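Local coordinates for protein transcriptional regulator (LacI family) (Clostridium acetobutylicum ATCC 824, PDB 3G85) that probably acts as a LacI-family transcription factor, binding DNA at cis-regulatory regions, at residues A[118-123]-A[150-155]. Residues are numbered along the deposited sequence; the frame is centred on the assembly and turned at random.
Sequences ASLLFA and IETCHK
Ser119 of helix 111-124 presses its short side chain against Thr152 and Cys153 of helix 140-155, and all three residues are small, which probably helps the helices run close. The axes of segments 118-123 and 150-155 approach to 8.7 Å at a crossing angle of -28°, and the CA atoms of Ser119 and Cys153 lie 5.7 Å apart. The tight part is buried. CB of Ser119 sits 3.5 Å from CG2 of Thr152, closer than carbons usually pack, while OG, anti to its own backbone N (chi1 -177°), reaches across to the backbone between Thr152 and Cys153. There Ser119 OG comes within 3.2 Å of Cys153 N, at an angle too poor for a hydrogen bond, and lies 3.2 Å from Cys153 SG. Thr152 turns its methyl group to this interface and spends its hydroxyl inside its own helix, where OG1 is hydrogen-bonded to Gly148 O; a polar residue thus offers mainly carbon to its neighbour. Phe149, one turn back on the same helix, also touches Ser119.

Packing is looser toward the partly exposed side. Leu120 meets Thr152 roughly at a right angle, Leu120 CD2 stopping 3.7 Å from Thr152 CG2, and its other neighbours include Asn156 just past the helix end. On the inner side of helix 111-124, Ala118, Leu121 and Phe122 instead rest on Val221 of strand 219-224, in the sheet beneath the helices. Such nearly parallel, successive helices, joined through strand 131-134, are typical of the layered alpha/beta (Rossmann-like) subdomains of the periplasmic binding protein-like fold found in LacI-family regulators.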
loop_
_atom_site.group_PDB
_atom_site.type_symbol
_atom_site.label_atom_id
_atom_site.label_comp_id
_atom_site.label_asym_id
_atom_site.label_seq_id
_atom_site.Cartn_x
_atom_site.Cartn_y
_atom_site.Cartn_z
ATOM N N ALA A 118 -0.804 7.288 -12.129
ATOM C CA ALA A 118 -0.292 6.241 -13.032
ATOM C C ALA A 118 -0.967 6.391 -14.402
ATOM O O ALA A 118 -0.294 6.404 -15.435
ATOM C CB ALA A 118 -0.533 4.865 -12.452
ATOM N N SER A 119 -2.284 6.559 -14.394
ATOM C CA SER A 119 -3.030 6.789 -15.635
ATOM C C SER A 119 -2.594 8.026 -16.408
ATOM O O SER A 119 -2.384 7.957 -17.629
ATOM C CB SER A 119 -4.522 6.864 -15.369
ATOM O OG SER A 119 -5.180 7.019 -16.624
ATOM N N LEU A 120 -2.453 9.152 -15.707
ATOM C CA LEU A 120 -2.040 10.404 -16.356
ATOM C C LEU A 120 -0.643 10.341 -16.953
ATOM O O LEU A 120 -0.355 11.043 -17.923
ATOM C CB LEU A 120 -2.214 11.613 -15.408
ATOM C CG LEU A 120 -3.683 11.905 -15.035
ATOM C CD1 LEU A 120 -3.824 12.977 -13.946
ATOM C CD2 LEU A 120 -4.565 12.245 -16.262
ATOM N N LEU A 121 0.239 9.510 -16.396
ATOM C CA LEU A 121 1.560 9.332 -16.997
ATOM C C LEU A 121 1.392 8.690 -18.384
ATOM O O LEU A 121 2.050 9.091 -19.362
ATOM C CB LEU A 121 2.466 8.456 -16.096
ATOM C CG LEU A 121 3.922 8.228 -16.551
ATOM C CD1 LEU A 121 4.840 7.863 -15.436
ATOM C CD2 LEU A 121 4.039 7.169 -17.636
ATOM N N PHE A 122 0.537 7.675 -18.460
ATOM C CA PHE A 122 0.232 7.023 -19.742
ATOM C C PHE A 122 -0.489 7.998 -20.698
ATOM O O PHE A 122 -0.178 8.031 -21.899
ATOM C CB PHE A 122 -0.638 5.773 -19.530
ATOM C CG PHE A 122 0.094 4.624 -18.824
ATOM C CD1 PHE A 122 1.444 4.386 -19.075
ATOM C CD2 PHE A 122 -0.582 3.785 -17.932
ATOM C CE1 PHE A 122 2.125 3.326 -18.435
ATOM C CE2 PHE A 122 0.085 2.709 -17.320
ATOM C CZ PHE A 122 1.442 2.488 -17.588
ATOM N N ALA A 123 -1.453 8.756 -20.158
ATOM C CA ALA A 123 -2.230 9.745 -20.949
ATOM C C ALA A 123 -1.318 10.786 -21.564
ATOM O O ALA A 123 -1.501 11.180 -22.725
ATOM C CB ALA A 123 -3.255 10.416 -20.094
ATOM N N ILE A 150 -8.323 3.059 -13.477
ATOM C CA ILE A 150 -9.312 2.638 -14.470
ATOM C C ILE A 150 -10.198 3.813 -14.931
ATOM O O ILE A 150 -10.319 4.064 -16.133
ATOM C CB ILE A 150 -10.179 1.464 -13.913
ATOM C CG1 ILE A 150 -9.321 0.222 -13.643
ATOM C CG2 ILE A 150 -11.343 1.108 -14.847
ATOM C CD1 ILE A 150 -8.388 -0.096 -14.759
ATOM N N GLU A 151 -10.790 4.517 -13.970
ATOM C CA GLU A 151 -11.624 5.693 -14.242
ATOM C C GLU A 151 -10.866 6.808 -14.948
ATOM O O GLU A 151 -11.412 7.474 -15.833
ATOM C CB GLU A 151 -12.290 6.214 -12.968
ATOM C CG GLU A 151 -13.350 5.235 -12.397
ATOM C CD GLU A 151 -14.004 5.663 -11.081
ATOM O OE1 GLU A 151 -13.922 6.848 -10.674
ATOM O OE2 GLU A 151 -14.641 4.778 -10.445
ATOM N N THR A 152 -9.609 7.022 -14.555
ATOM C CA THR A 152 -8.798 8.042 -15.177
ATOM C C THR A 152 -8.452 7.643 -16.601
ATOM O O THR A 152 -8.354 8.502 -17.491
ATOM C CB THR A 152 -7.538 8.382 -14.324
ATOM O OG1 THR A 152 -7.958 8.775 -12.995
ATOM C CG2 THR A 152 -6.724 9.496 -14.962
ATOM N N CYS A 153 -8.270 6.348 -16.831
ATOM C CA CYS A 153 -7.996 5.893 -18.188
ATOM C C CYS A 153 -9.209 6.187 -19.072
ATOM O O CYS A 153 -9.045 6.730 -20.159
ATOM C CB CYS A 153 -7.663 4.409 -18.229
ATOM S SG CYS A 153 -5.962 4.070 -17.741
ATOM N N HIS A 154 -10.396 5.811 -18.601
ATOM C CA HIS A 154 -11.657 6.079 -19.325
ATOM C C HIS A 154 -11.822 7.575 -19.648
ATOM O O HIS A 154 -12.216 7.921 -20.761
ATOM C CB HIS A 154 -12.868 5.590 -18.531
ATOM C CG HIS A 154 -12.889 4.102 -18.286
ATOM N ND1 HIS A 154 -13.733 3.513 -17.363
ATOM C CD2 HIS A 154 -12.168 3.090 -18.836
ATOM C CE1 HIS A 154 -13.541 2.202 -17.367
ATOM N NE2 HIS A 154 -12.588 1.923 -18.244
ATOM N N LYS A 155 -11.520 8.454 -18.685
ATOM C CA LYS A 155 -11.601 9.902 -18.892
ATOM C C LYS A 155 -10.618 10.428 -19.911
ATOM O O LYS A 155 -10.863 11.474 -20.521
ATOM C CB LYS A 155 -11.433 10.644 -17.576
ATOM C CG LYS A 155 -12.617 10.413 -16.699
ATOM C CD LYS A 155 -12.476 10.970 -15.316
ATOM C CE LYS A 155 -13.655 10.453 -14.511
ATOM N NZ LYS A 155 -13.925 11.259 -13.289
#